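Local coordinates for protease Do-like 2, chloroplastic (Arabidopsis thaliana, PDB 4FLN), which cuts proteins as a serine endopeptidase, performing the primary cleavage of photodamaged D1 protein in plant photosystem II, at residues V152-Y157 with S165-V170; A193-G198 with G213-V218; S77-G82 with G201-N206; P146-S151 with S172-T177; D185-Q190 with P232-S237. One frame throughout, in Å; residues are numbered along the deposited sequence.

In the fold
All five contacts belong to the protease domain, and four of them lie within or against its second six-stranded barrel; interaction 3 ties that barrel to strand 72-82 of the first. Interactions 1 and 4 both use strand 165-178, yet the first is held by backbone hydrogen bonds and the second by aliphatic packing of a turn. Interaction 5, against the next strand, is likewise apolar. Interactions 2 and 3 flank the proposed catalytic Ser200, one with a glutamine amide on a loop carbonyl, the other with a proline on a phenylalanine face. Four contacts are buried and interaction 2 partly so, while interactions 1 and 4 also reach neighbouring subunits.

Interaction 1 (V152-Y157 with S165-V170); sequences VTVVGY and SVTKGV
The antiparallel beta hairpin that opens the second barrel pairs Val152-Gly156 with Ser165-Gly169, and its hydrogen-bonded pairs are Val152 with Gly169, Val154 with Thr167, and Gly156 with Ser165. Val154 N gives to Thr167 O at 2.8 Å in the plane of that carbonyl, and Thr167 N returns a bond to Val154 O at 3.1 Å. At the loop end, Ser165 N reaches Gly156 O at 2.9 Å, almost straight (176° at the hydrogen). Between these rungs stand the non-hydrogen-bonded pairs. Val155 and Val166 lie side by side, CG2 to CG2 at 4.2 Å. Thr153, with CG2 turned beside its own N (chi1 75° for OG1), sets that methyl 3.8 Å from Lys168 CB, against the aliphatic start of the lysine, the two side chains crossing at a slant. The lysine end leads away, to a weak bond with Ser151 OG. Val152 and Val154 face the other way, onto Ala204 and Ile191, while Thr167 on that same face packs on Asp192 of the second subunit. Beta-branched residues suit such extended strands. With six backbone bonds satisfying the peptide groups, the pairing probably depends little on which side chains the strands carry, and these can serve the two faces.

Interaction 2 (A193-G198 with G213-V218); sequences AAINPG and GVAFQV
Pro197 and Gln217 bring their CA atoms to 5.0 Å where a loop, extended at Ile195 and turning into a 3-10 segment at Pro197, passes the extended backbone following strand 211-216. In the chymotrypsin fold these two chain portions, just before the catalytic serine and at the end of a second-barrel strand, wall the S1 region, and Ser200, the probable nucleophile, follows closely here. Gln217 carries most of the contact. Its CG stands anti to its own N (chi1 178°), and a bend at chi2 (65°) turns the amide toward the carbonyl of Ile195. NE2 thereby donates to Ile195 O at 3.0 Å, along a bent line (142° at the hydrogen) and tilted somewhat from the carbonyl plane. The methylenes lie alongside the proline, with Gln217 CG 3.6 Å from Pro197 CA, a sensible use of a side chain that is apolar in its stem and polar at its end. With an alanine in place of Gln217, Ile195 O would probably lose this donor and the flank of Pro197 its cover. Deeper in, Ile195 CD1 meets Ala215 CB at 4.1 Å, the small alanine accommodating the isoleucine end, and Val154 of strand 151-156 touches both. Ser200 is tied to the same two portions, its OG hydrogen-bonding to Pro197 O and more weakly to Gln217 O. The loop itself is braced by an Asx turn, in which Asn196 OD1 accepts from Gly198 N at 2.6 Å, in the plane of its carbonyl.

Interaction 3 (S77-G82 with G201-N206); sequences SAFMIG and GGPAFN
Phe79 holds its CG between its own N and carbonyl carbon (chi1 56°), which swings the ring across to Pro203, while Ser77 keeps OG beside its N (chi1 -66°), where it meets Tyr157 N and Gly198 O. One hydroxyl thus links strand 72-82 to the loops of the second barrel. The phenyl ring receives the proline over one face: Pro203 CB stands 3.9 Å from the centroid of the Phe79 ring, almost on the normal, a CH-pi contact. The two side chains slide past each other in opposite directions, and Pro203 CD reaches Phe79 CD1 at 3.6 Å. The rim is used as well, for Gly201 O lies in the ring plane, 3.4 Å from Phe79 CE1, where the slightly positive edge hydrogens suit a carbonyl oxygen. A rigid, apolar proline is thus well matched to a flat aromatic surface. Nearer the active site the backbones themselves meet: Gly201 N gives a weak bond to Ser77 O, 2.9 Å away, and the backbone course brings Ser77 CB to Gly202 N at 3.1 Å. Ser77 O also accepts from Thr88 OG1. The two glycines suit the close approach, since a side chain at either would probably crowd the neighbouring backbone. Around the ring, Leu87, Leu140 and Val214 complete the apolar surroundings. The Ser-Gly-Gly-Pro run beginning at the probable nucleophile Ser200, packed against a strand of the first barrel, belongs to the two-barrel interface of chymotrypsin-like serine proteases, where the catalytic triad is assembled.

Interaction 4 (P146-S151 with S172-T177); sequences PRLQDS and SRIEVT
Leu148 pushes one methyl, CD2, onto the backbone of Ser172 and Arg173 in strand 165-178, where it lies 3.3 Å from Ser172 O and 3.6 Å from Arg173 CA. The same methyl meets Ile174 CD1 at 4.1 Å. Ile174 brings its CD1 to the loop, 3.5 Å from Pro146 O, with CG1 beside its own N (chi1 -70°). Branched aliphatic residues fit here because their methyls pack on each other and together shield this stretch of backbone. A type II turn from Arg147 to Asp150 puts Leu148 in position, closed by Asp150 N to Arg147 O at 2.9 Å. Gln149 takes the positive phi (87°) of the third position, and Asp150 OD2 adds only a weak bond to Arg147 N. Backbone hydrogen bonds link Gln149 and Asp150 with Val171 and hold the turn on the strand, while Arg317 NH2 binds Pro146 O. Farther out lies the third subunit, where Leu148 packs on Ile164 and the guanidinium of Arg173 donates to Gly160 O and Thr163 O, with Glu175 OE1 of its own chain over one face at long range, probably compensating part of its charge. Within the chain, Ser172 and Arg173 both face Gln190, a classic beta bulge in strand 165-178, set where the loop entering the second barrel folds over that strand beside a subunit interface.

Interaction 5 (D185-Q190 with P232-S237); sequences DLLGIQ and PTTVVS
Pro232, the N-cap residue of helix 233-246, is the main bump pressing on strand 185-191, in the closing strand-to-helix passage of the second barrel of the chymotrypsin-like fold. Its ring sits in a hollow formed by Leu187, Gly188 and Ile189. The floor is backbone: Pro232 CD rests 3.5 Å from Leu187 O and 3.6 Å from Gly188 CA. Ile189 forms one wall, sliding past the ring in the opposite direction with CD1 3.6 Å from Pro232 CB. Leu187 forms another, its CG anti to the backbone N (chi1 -178°) and set beside the proline CG. One helical turn on, Val235 makes the next bump with a forked end. Its CG1 meets Leu186 CD1 at 4.1 Å, the two side chains crossing at about a right angle, while its CG2 rests 3.7 Å from Leu187 O. That oxygen also accepts a hydrogen bond from Tyr179 OH. Thr234 brings its hydroxyl end to the rim, OG1 being 3.7 Å from Leu187 CD2. A glycine in place of Pro232 would probably open a gap between Leu187 and Ile189 and give the backbone before the helix more freedom. Compact, branched or cyclic residues suit this seam, where the axes of strand 185-190 and helix 233-237 approach to 8.4 Å, their directions 140° apart. Behind the packed face, the first turn is reinforced at Thr233 O, which accepts from both the backbone N of Ser237 and its OG, the latter 2.9 Å away and above the carbonyl plane.

Interaction 1 (V152-Y157 with S165-V170)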
# COMPACT_ATOMS: atom_id res chain seq x y z
N VAL B 152 2.18 3.98 39.41
CA VAL B 152 1.04 3.10 39.17
C VAL B 152 1.48 1.74 38.64
O VAL B 152 2.44 1.64 37.88
CB VAL B 152 0.04 3.70 38.16
CG1 VAL B 152 -1.28 2.93 38.20
CG2 VAL B 152 -0.22 5.14 38.47
N THR B 153 0.79 0.68 39.04
CA THR B 153 0.96 -0.60 38.36
C THR B 153 -0.41 -1.12 37.95
O THR B 153 -1.39 -1.03 38.70
CB THR B 153 1.70 -1.68 39.21
OG1 THR B 153 0.82 -2.19 40.22
CG2 THR B 153 2.94 -1.11 39.86
N VAL B 154 -0.46 -1.66 36.73
CA VAL B 154 -1.66 -2.26 36.18
C VAL B 154 -1.48 -3.77 36.20
O VAL B 154 -0.44 -4.27 35.79
CB VAL B 154 -1.86 -1.77 34.73
CG1 VAL B 154 -2.79 -2.70 33.95
CG2 VAL B 154 -2.35 -0.34 34.72
N VAL B 155 -2.49 -4.48 36.70
CA VAL B 155 -2.45 -5.94 36.78
C VAL B 155 -3.58 -6.59 35.98
O VAL B 155 -4.74 -6.21 36.09
CB VAL B 155 -2.55 -6.41 38.24
CG1 VAL B 155 -2.60 -7.92 38.31
CG2 VAL B 155 -1.36 -5.89 39.03
N GLY B 156 -3.24 -7.60 35.18
CA GLY B 156 -4.22 -8.24 34.33
C GLY B 156 -3.73 -9.51 33.65
O GLY B 156 -2.63 -9.98 33.90
N TYR B 157 -4.57 -10.06 32.79
CA TYR B 157 -4.21 -11.28 32.09
C TYR B 157 -4.06 -11.03 30.59
O TYR B 157 -5.06 -10.86 29.89
CB TYR B 157 -5.26 -12.36 32.34
CG TYR B 157 -5.32 -12.78 33.79
CD1 TYR B 157 -4.61 -13.87 34.25
CD2 TYR B 157 -6.08 -12.07 34.71
CE1 TYR B 157 -4.65 -14.25 35.57
CE2 TYR B 157 -6.13 -12.44 36.03
CZ TYR B 157 -5.41 -13.53 36.46
OH TYR B 157 -5.46 -13.92 37.79
N SER B 165 0.11 -10.72 34.40
CA SER B 165 1.18 -9.79 34.08
C SER B 165 1.00 -8.43 34.75
O SER B 165 -0.08 -8.11 35.25
CB SER B 165 1.34 -9.64 32.57
OG SER B 165 0.12 -9.23 31.98
N VAL B 166 2.07 -7.63 34.76
CA VAL B 166 2.15 -6.39 35.53
C VAL B 166 2.92 -5.32 34.75
O VAL B 166 3.93 -5.61 34.12
CB VAL B 166 2.90 -6.61 36.87
CG1 VAL B 166 3.02 -5.32 37.64
CG2 VAL B 166 2.19 -7.65 37.70
N THR B 167 2.44 -4.08 34.79
CA THR B 167 3.22 -2.98 34.25
C THR B 167 3.22 -1.80 35.20
O THR B 167 2.23 -1.52 35.86
CB THR B 167 2.80 -2.54 32.80
OG1 THR B 167 1.40 -2.23 32.77
CG2 THR B 167 3.08 -3.64 31.79
N LYS B 168 4.36 -1.13 35.28
CA LYS B 168 4.56 -0.02 36.21
C LYS B 168 4.98 1.22 35.42
O LYS B 168 5.63 1.11 34.38
CB LYS B 168 5.61 -0.40 37.27
CG LYS B 168 5.91 0.68 38.28
CD LYS B 168 6.79 0.16 39.41
CE LYS B 168 7.61 1.28 40.04
NZ LYS B 168 7.51 1.31 41.54
N GLY B 169 4.58 2.38 35.92
CA GLY B 169 4.77 3.65 35.24
C GLY B 169 4.35 4.73 36.20
O GLY B 169 4.30 4.49 37.41
N VAL B 170 4.07 5.93 35.71
CA VAL B 170 3.48 6.94 36.59
C VAL B 170 2.13 7.41 36.06
O VAL B 170 1.74 7.11 34.93
CB VAL B 170 4.41 8.16 36.76
CG1 VAL B 170 5.72 7.73 37.35
CG2 VAL B 170 4.64 8.87 35.41

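Interaction 2 (A193-G198 with G213-V218)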
# COMPACT_ATOMS: atom_id res chain seq x y z
N ALA B 193 2.68 3.81 30.91
CA ALA B 193 2.96 2.44 30.49
C ALA B 193 1.86 1.88 29.59
O ALA B 193 0.69 2.18 29.79
CB ALA B 193 3.13 1.54 31.71
N ALA B 194 2.24 1.09 28.60
CA ALA B 194 1.25 0.53 27.68
C ALA B 194 0.51 -0.65 28.33
O ALA B 194 1.05 -1.30 29.23
CB ALA B 194 1.89 0.11 26.38
N ILE B 195 -0.71 -0.89 27.87
CA ILE B 195 -1.58 -1.92 28.44
C ILE B 195 -2.05 -2.93 27.39
O ILE B 195 -2.53 -2.55 26.32
CB ILE B 195 -2.80 -1.28 29.13
CG1 ILE B 195 -2.33 -0.25 30.16
CG2 ILE B 195 -3.67 -2.34 29.79
CD1 ILE B 195 -3.45 0.46 30.90
N ASN B 196 -1.91 -4.22 27.69
CA ASN B 196 -2.38 -5.30 26.82
C ASN B 196 -3.90 -5.40 26.84
O ASN B 196 -4.52 -5.34 27.91
CB ASN B 196 -1.74 -6.63 27.27
CG ASN B 196 -2.24 -7.84 26.47
OD1 ASN B 196 -3.43 -7.99 26.21
ND2 ASN B 196 -1.31 -8.71 26.10
N PRO B 197 -4.52 -5.57 25.67
CA PRO B 197 -5.98 -5.62 25.58
C PRO B 197 -6.57 -6.56 26.61
O PRO B 197 -7.52 -6.20 27.31
CB PRO B 197 -6.23 -6.16 24.18
CG PRO B 197 -4.88 -6.19 23.48
CD PRO B 197 -3.90 -5.47 24.34
N GLY B 198 -5.99 -7.75 26.74
CA GLY B 198 -6.45 -8.70 27.73
C GLY B 198 -6.34 -8.16 29.15
O GLY B 198 -6.96 -8.69 30.07
N GLY B 213 -8.27 2.75 40.03
CA GLY B 213 -9.14 2.76 38.87
C GLY B 213 -9.13 1.45 38.13
O GLY B 213 -8.60 0.45 38.62
N VAL B 214 -9.71 1.43 36.93
CA VAL B 214 -9.78 0.21 36.13
C VAL B 214 -9.05 0.43 34.82
O VAL B 214 -9.19 1.49 34.21
CB VAL B 214 -11.25 -0.17 35.85
CG1 VAL B 214 -11.35 -1.31 34.84
CG2 VAL B 214 -11.95 -0.53 37.14
N ALA B 215 -8.25 -0.55 34.39
CA ALA B 215 -7.51 -0.41 33.14
C ALA B 215 -8.48 -0.48 31.97
O ALA B 215 -9.50 -1.16 32.05
CB ALA B 215 -6.43 -1.48 33.00
N PHE B 216 -8.16 0.25 30.90
CA PHE B 216 -9.00 0.29 29.72
C PHE B 216 -8.18 0.22 28.43
O PHE B 216 -7.35 1.08 28.17
CB PHE B 216 -9.86 1.56 29.74
CG PHE B 216 -10.62 1.81 28.48
CD1 PHE B 216 -11.83 1.19 28.25
CD2 PHE B 216 -10.13 2.69 27.52
CE1 PHE B 216 -12.54 1.42 27.08
CE2 PHE B 216 -10.83 2.93 26.35
CZ PHE B 216 -12.04 2.30 26.13
N GLN B 217 -8.42 -0.82 27.63
CA GLN B 217 -7.78 -0.97 26.33
C GLN B 217 -8.73 -1.61 25.32
O GLN B 217 -9.31 -2.67 25.58
CB GLN B 217 -6.51 -1.81 26.46
CG GLN B 217 -5.79 -2.09 25.15
CD GLN B 217 -5.24 -0.82 24.50
OE1 GLN B 217 -5.82 -0.30 23.55
NE2 GLN B 217 -4.11 -0.33 25.02
N VAL B 218 -8.85 -0.98 24.15
CA VAL B 218 -9.79 -1.40 23.11
C VAL B 218 -9.61 -2.83 22.56
O VAL B 218 -10.47 -3.68 22.74
CB VAL B 218 -9.80 -0.41 21.93
CG1 VAL B 218 -8.38 -0.17 21.42
CG2 VAL B 218 -10.70 -0.92 20.81

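Interaction 3 (S77-G82 with G201-N206)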
# COMPACT_ATOMS: atom_id res chain seq x y z
N SER B 77 -9.96 -8.84 31.91
CA SER B 77 -9.63 -8.89 33.34
C SER B 77 -10.71 -8.31 34.24
O SER B 77 -11.44 -7.39 33.87
CB SER B 77 -8.30 -8.20 33.61
OG SER B 77 -7.25 -8.92 33.01
N ALA B 78 -10.80 -8.86 35.44
CA ALA B 78 -11.69 -8.35 36.47
C ALA B 78 -11.04 -8.52 37.84
O ALA B 78 -10.02 -9.21 37.96
CB ALA B 78 -13.04 -9.06 36.40
N PHE B 79 -11.60 -7.89 38.86
CA PHE B 79 -11.06 -8.03 40.21
C PHE B 79 -12.12 -7.89 41.28
O PHE B 79 -13.17 -7.30 41.06
CB PHE B 79 -9.93 -7.02 40.45
CG PHE B 79 -10.34 -5.59 40.21
CD1 PHE B 79 -10.33 -5.05 38.93
CD2 PHE B 79 -10.70 -4.77 41.27
CE1 PHE B 79 -10.69 -3.73 38.72
CE2 PHE B 79 -11.06 -3.45 41.06
CZ PHE B 79 -11.06 -2.93 39.79
N MET B 80 -11.82 -8.43 42.46
CA MET B 80 -12.75 -8.41 43.57
C MET B 80 -12.74 -7.06 44.26
O MET B 80 -11.71 -6.62 44.78
CB MET B 80 -12.36 -9.50 44.58
CG MET B 80 -12.25 -10.88 43.97
SD MET B 80 -11.58 -12.09 45.12
CE MET B 80 -11.55 -13.56 44.10
N ILE B 81 -13.89 -6.39 44.25
CA ILE B 81 -14.05 -5.10 44.90
C ILE B 81 -14.71 -5.18 46.27
O ILE B 81 -14.93 -4.17 46.91
CB ILE B 81 -14.86 -4.14 44.04
CG1 ILE B 81 -16.21 -4.76 43.70
CG2 ILE B 81 -14.09 -3.82 42.78
CD1 ILE B 81 -17.03 -3.90 42.78
N GLY B 82 -15.01 -6.40 46.70
CA GLY B 82 -15.71 -6.59 47.96
C GLY B 82 -17.14 -7.03 47.78
O GLY B 82 -17.65 -7.06 46.65
N GLY B 201 -10.24 -5.47 32.05
CA GLY B 201 -10.50 -4.45 33.05
C GLY B 201 -9.93 -4.71 34.45
O GLY B 201 -10.64 -4.49 35.43
N GLY B 202 -8.76 -5.32 34.55
CA GLY B 202 -8.12 -5.48 35.85
C GLY B 202 -7.78 -4.16 36.53
O GLY B 202 -8.00 -3.08 35.98
N PRO B 203 -7.26 -4.24 37.77
CA PRO B 203 -7.00 -3.08 38.64
C PRO B 203 -5.73 -2.29 38.30
O PRO B 203 -4.73 -2.85 37.84
CB PRO B 203 -6.84 -3.72 40.02
CG PRO B 203 -6.22 -5.05 39.72
CD PRO B 203 -6.78 -5.49 38.37
N ALA B 204 -5.77 -0.98 38.55
CA ALA B 204 -4.58 -0.13 38.56
C ALA B 204 -4.26 0.30 40.00
O ALA B 204 -5.11 0.89 40.67
CB ALA B 204 -4.80 1.07 37.70
N PHE B 205 -3.04 0.00 40.46
CA PHE B 205 -2.68 0.14 41.88
C PHE B 205 -1.79 1.33 42.25
O PHE B 205 -0.94 1.75 41.47
CB PHE B 205 -1.92 -1.10 42.36
CG PHE B 205 -2.77 -2.31 42.58
CD1 PHE B 205 -3.59 -2.40 43.68
CD2 PHE B 205 -2.69 -3.39 41.71
CE1 PHE B 205 -4.36 -3.54 43.90
CE2 PHE B 205 -3.45 -4.53 41.92
CZ PHE B 205 -4.28 -4.61 43.02
N ASN B 206 -1.97 1.82 43.48
CA ASN B 206 -1.02 2.71 44.15
C ASN B 206 0.22 1.93 44.46
O ASN B 206 0.33 0.75 44.15
CB ASN B 206 -1.53 3.08 45.53
CG ASN B 206 -2.56 4.15 45.51
OD1 ASN B 206 -3.55 4.07 46.23
ND2 ASN B 206 -2.35 5.16 44.68

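Interaction 4 (P146-S151 with S172-T177)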
# COMPACT_ATOMS: atom_id res chain seq x y z
N PRO B 146 -5.17 9.86 42.37
CA PRO B 146 -3.72 10.06 42.38
C PRO B 146 -3.29 11.46 41.95
O PRO B 146 -4.11 12.23 41.45
CB PRO B 146 -3.21 9.04 41.36
CG PRO B 146 -4.36 8.81 40.47
CD PRO B 146 -5.57 8.89 41.34
N ARG B 147 -2.02 11.78 42.16
CA ARG B 147 -1.44 13.01 41.65
C ARG B 147 -0.48 12.66 40.52
O ARG B 147 0.02 11.54 40.44
CB ARG B 147 -0.74 13.80 42.76
CG ARG B 147 -1.69 14.20 43.87
CD ARG B 147 -1.14 15.28 44.81
NE ARG B 147 -2.24 15.96 45.51
CZ ARG B 147 -2.81 17.09 45.10
NH1 ARG B 147 -2.36 17.70 44.01
NH2 ARG B 147 -3.81 17.62 45.79
N LEU B 148 -0.28 13.60 39.61
CA LEU B 148 0.67 13.40 38.53
C LEU B 148 2.01 12.92 39.06
O LEU B 148 2.54 13.47 40.03
CB LEU B 148 0.87 14.69 37.74
CG LEU B 148 -0.29 15.20 36.89
CD1 LEU B 148 0.15 16.41 36.08
CD2 LEU B 148 -0.85 14.11 35.98
N GLN B 149 2.54 11.89 38.42
CA GLN B 149 3.83 11.30 38.77
C GLN B 149 3.74 10.23 39.84
O GLN B 149 4.71 9.55 40.13
CB GLN B 149 4.84 12.37 39.16
CG GLN B 149 6.26 11.85 39.28
CD GLN B 149 7.29 12.95 39.17
OE1 GLN B 149 6.94 14.14 39.11
NE2 GLN B 149 8.55 12.57 39.13
N ASP B 150 2.56 10.08 40.43
CA ASP B 150 2.33 8.96 41.34
C ASP B 150 2.62 7.64 40.61
O ASP B 150 2.26 7.45 39.45
CB ASP B 150 0.89 8.97 41.85
CG ASP B 150 0.71 9.83 43.09
OD1 ASP B 150 1.52 10.77 43.30
OD2 ASP B 150 -0.23 9.57 43.87
N SER B 151 3.30 6.74 41.30
CA SER B 151 3.61 5.44 40.73
C SER B 151 2.32 4.65 40.55
O SER B 151 1.46 4.66 41.42
CB SER B 151 4.57 4.69 41.66
OG SER B 151 4.95 3.46 41.10
N SER B 172 0.65 9.92 34.20
CA SER B 172 1.15 10.98 33.34
C SER B 172 0.19 12.15 33.21
O SER B 172 0.63 13.30 33.16
CB SER B 172 1.58 10.45 31.96
OG SER B 172 0.73 9.42 31.50
N ARG B 173 -1.10 11.85 33.12
CA ARG B 173 -2.11 12.86 32.81
C ARG B 173 -3.44 12.61 33.50
O ARG B 173 -3.95 11.48 33.50
CB ARG B 173 -2.33 12.90 31.30
CG ARG B 173 -2.75 14.26 30.77
CD ARG B 173 -2.73 14.29 29.26
NE ARG B 173 -2.86 15.65 28.78
CZ ARG B 173 -3.30 15.98 27.57
NH1 ARG B 173 -3.67 15.04 26.71
NH2 ARG B 173 -3.38 17.26 27.22
N ILE B 174 -4.01 13.66 34.07
CA ILE B 174 -5.39 13.63 34.55
C ILE B 174 -6.23 14.59 33.73
O ILE B 174 -6.13 15.81 33.88
CB ILE B 174 -5.49 14.00 36.03
CG1 ILE B 174 -4.89 12.91 36.90
CG2 ILE B 174 -6.94 14.20 36.43
CD1 ILE B 174 -4.30 13.43 38.17
N GLU B 175 -7.08 14.04 32.87
CA GLU B 175 -7.79 14.83 31.88
C GLU B 175 -9.20 14.29 31.70
O GLU B 175 -9.49 13.16 32.07
CB GLU B 175 -7.02 14.75 30.55
CG GLU B 175 -7.63 15.51 29.39
CD GLU B 175 -7.50 17.01 29.53
OE1 GLU B 175 -6.72 17.61 28.76
OE2 GLU B 175 -8.18 17.58 30.41
N VAL B 176 -10.10 15.11 31.17
CA VAL B 176 -11.38 14.60 30.72
C VAL B 176 -11.24 14.02 29.32
O VAL B 176 -10.66 14.66 28.44
CB VAL B 176 -12.44 15.71 30.73
CG1 VAL B 176 -13.48 15.48 29.65
CG2 VAL B 176 -13.10 15.81 32.09
N THR B 177 -11.74 12.80 29.11
CA THR B 177 -11.69 12.15 27.79
C THR B 177 -13.01 11.45 27.49
O THR B 177 -13.98 11.60 28.23
CB THR B 177 -10.54 11.12 27.72
OG1 THR B 177 -10.54 10.32 28.91
CG2 THR B 177 -9.19 11.82 27.57

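Interaction 5 (D185-Q190 with P232-S237)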
# COMPACT_ATOMS: atom_id res chain seq x y z
N ASP B 185 -18.02 12.26 27.93
CA ASP B 185 -16.69 12.69 28.37
C ASP B 185 -16.60 12.67 29.89
O ASP B 185 -17.28 13.43 30.57
CB ASP B 185 -16.34 14.08 27.84
CG ASP B 185 -15.54 14.02 26.54
OD1 ASP B 185 -15.94 13.27 25.63
OD2 ASP B 185 -14.51 14.73 26.44
N LEU B 186 -15.74 11.81 30.40
CA LEU B 186 -15.57 11.64 31.83
C LEU B 186 -14.10 11.78 32.23
O LEU B 186 -13.21 11.67 31.40
CB LEU B 186 -16.09 10.28 32.27
CG LEU B 186 -17.50 9.92 31.80
CD1 LEU B 186 -17.82 8.49 32.18
CD2 LEU B 186 -18.53 10.87 32.40
N LEU B 187 -13.85 12.02 33.51
CA LEU B 187 -12.49 12.17 33.97
C LEU B 187 -11.77 10.86 33.64
O LEU B 187 -12.40 9.81 33.55
CB LEU B 187 -12.48 12.45 35.47
CG LEU B 187 -11.17 12.71 36.23
CD1 LEU B 187 -10.56 14.04 35.84
CD2 LEU B 187 -11.43 12.67 37.72
N GLY B 188 -10.46 10.94 33.42
CA GLY B 188 -9.65 9.76 33.15
C GLY B 188 -8.21 9.97 33.56
O GLY B 188 -7.74 11.11 33.60
N ILE B 189 -7.51 8.88 33.85
CA ILE B 189 -6.10 8.94 34.23
C ILE B 189 -5.27 8.33 33.12
O ILE B 189 -5.55 7.22 32.68
CB ILE B 189 -5.82 8.14 35.52
CG1 ILE B 189 -6.71 8.63 36.67
CG2 ILE B 189 -4.35 8.23 35.91
CD1 ILE B 189 -6.72 7.69 37.86
N GLN B 190 -4.26 9.06 32.66
CA GLN B 190 -3.29 8.55 31.70
C GLN B 190 -2.07 8.01 32.44
O GLN B 190 -1.58 8.64 33.38
CB GLN B 190 -2.82 9.66 30.79
CG GLN B 190 -3.41 9.69 29.41
CD GLN B 190 -2.74 10.75 28.54
OE1 GLN B 190 -1.51 10.88 28.55
NE2 GLN B 190 -3.54 11.50 27.79
N PRO B 232 -10.81 6.19 36.45
CA PRO B 232 -10.50 6.47 37.86
C PRO B 232 -11.58 6.03 38.85
O PRO B 232 -12.74 5.80 38.49
CB PRO B 232 -10.34 8.00 37.89
CG PRO B 232 -11.05 8.49 36.68
CD PRO B 232 -10.90 7.42 35.64
N THR B 233 -11.16 5.93 40.11
CA THR B 233 -12.04 5.59 41.22
C THR B 233 -13.31 6.43 41.26
O THR B 233 -14.40 5.90 41.51
CB THR B 233 -11.30 5.78 42.55
OG1 THR B 233 -10.25 4.83 42.64
CG2 THR B 233 -12.25 5.60 43.74
N THR B 234 -13.18 7.73 41.03
CA THR B 234 -14.34 8.62 41.13
C THR B 234 -15.44 8.27 40.13
O THR B 234 -16.63 8.33 40.47
CB THR B 234 -13.93 10.10 41.00
OG1 THR B 234 -13.49 10.37 39.67
CG2 THR B 234 -12.78 10.40 41.95
N VAL B 235 -15.07 7.90 38.91
CA VAL B 235 -16.05 7.51 37.92
C VAL B 235 -16.63 6.18 38.33
O VAL B 235 -17.80 5.90 38.09
CB VAL B 235 -15.43 7.35 36.53
CG1 VAL B 235 -16.44 6.75 35.58
CG2 VAL B 235 -14.95 8.69 36.02
N VAL B 236 -15.80 5.37 38.96
CA VAL B 236 -16.24 4.08 39.47
C VAL B 236 -17.22 4.22 40.63
O VAL B 236 -18.23 3.52 40.66
CB VAL B 236 -15.06 3.21 39.94
CG1 VAL B 236 -15.59 1.94 40.58
CG2 VAL B 236 -14.16 2.90 38.77
N SER B 237 -16.91 5.12 41.57
CA SER B 237 -17.79 5.37 42.72
C SER B 237 -19.15 5.76 42.19
O SER B 237 -20.16 5.20 42.60
CB SER B 237 -17.28 6.52 43.59
OG SER B 237 -15.93 6.34 43.98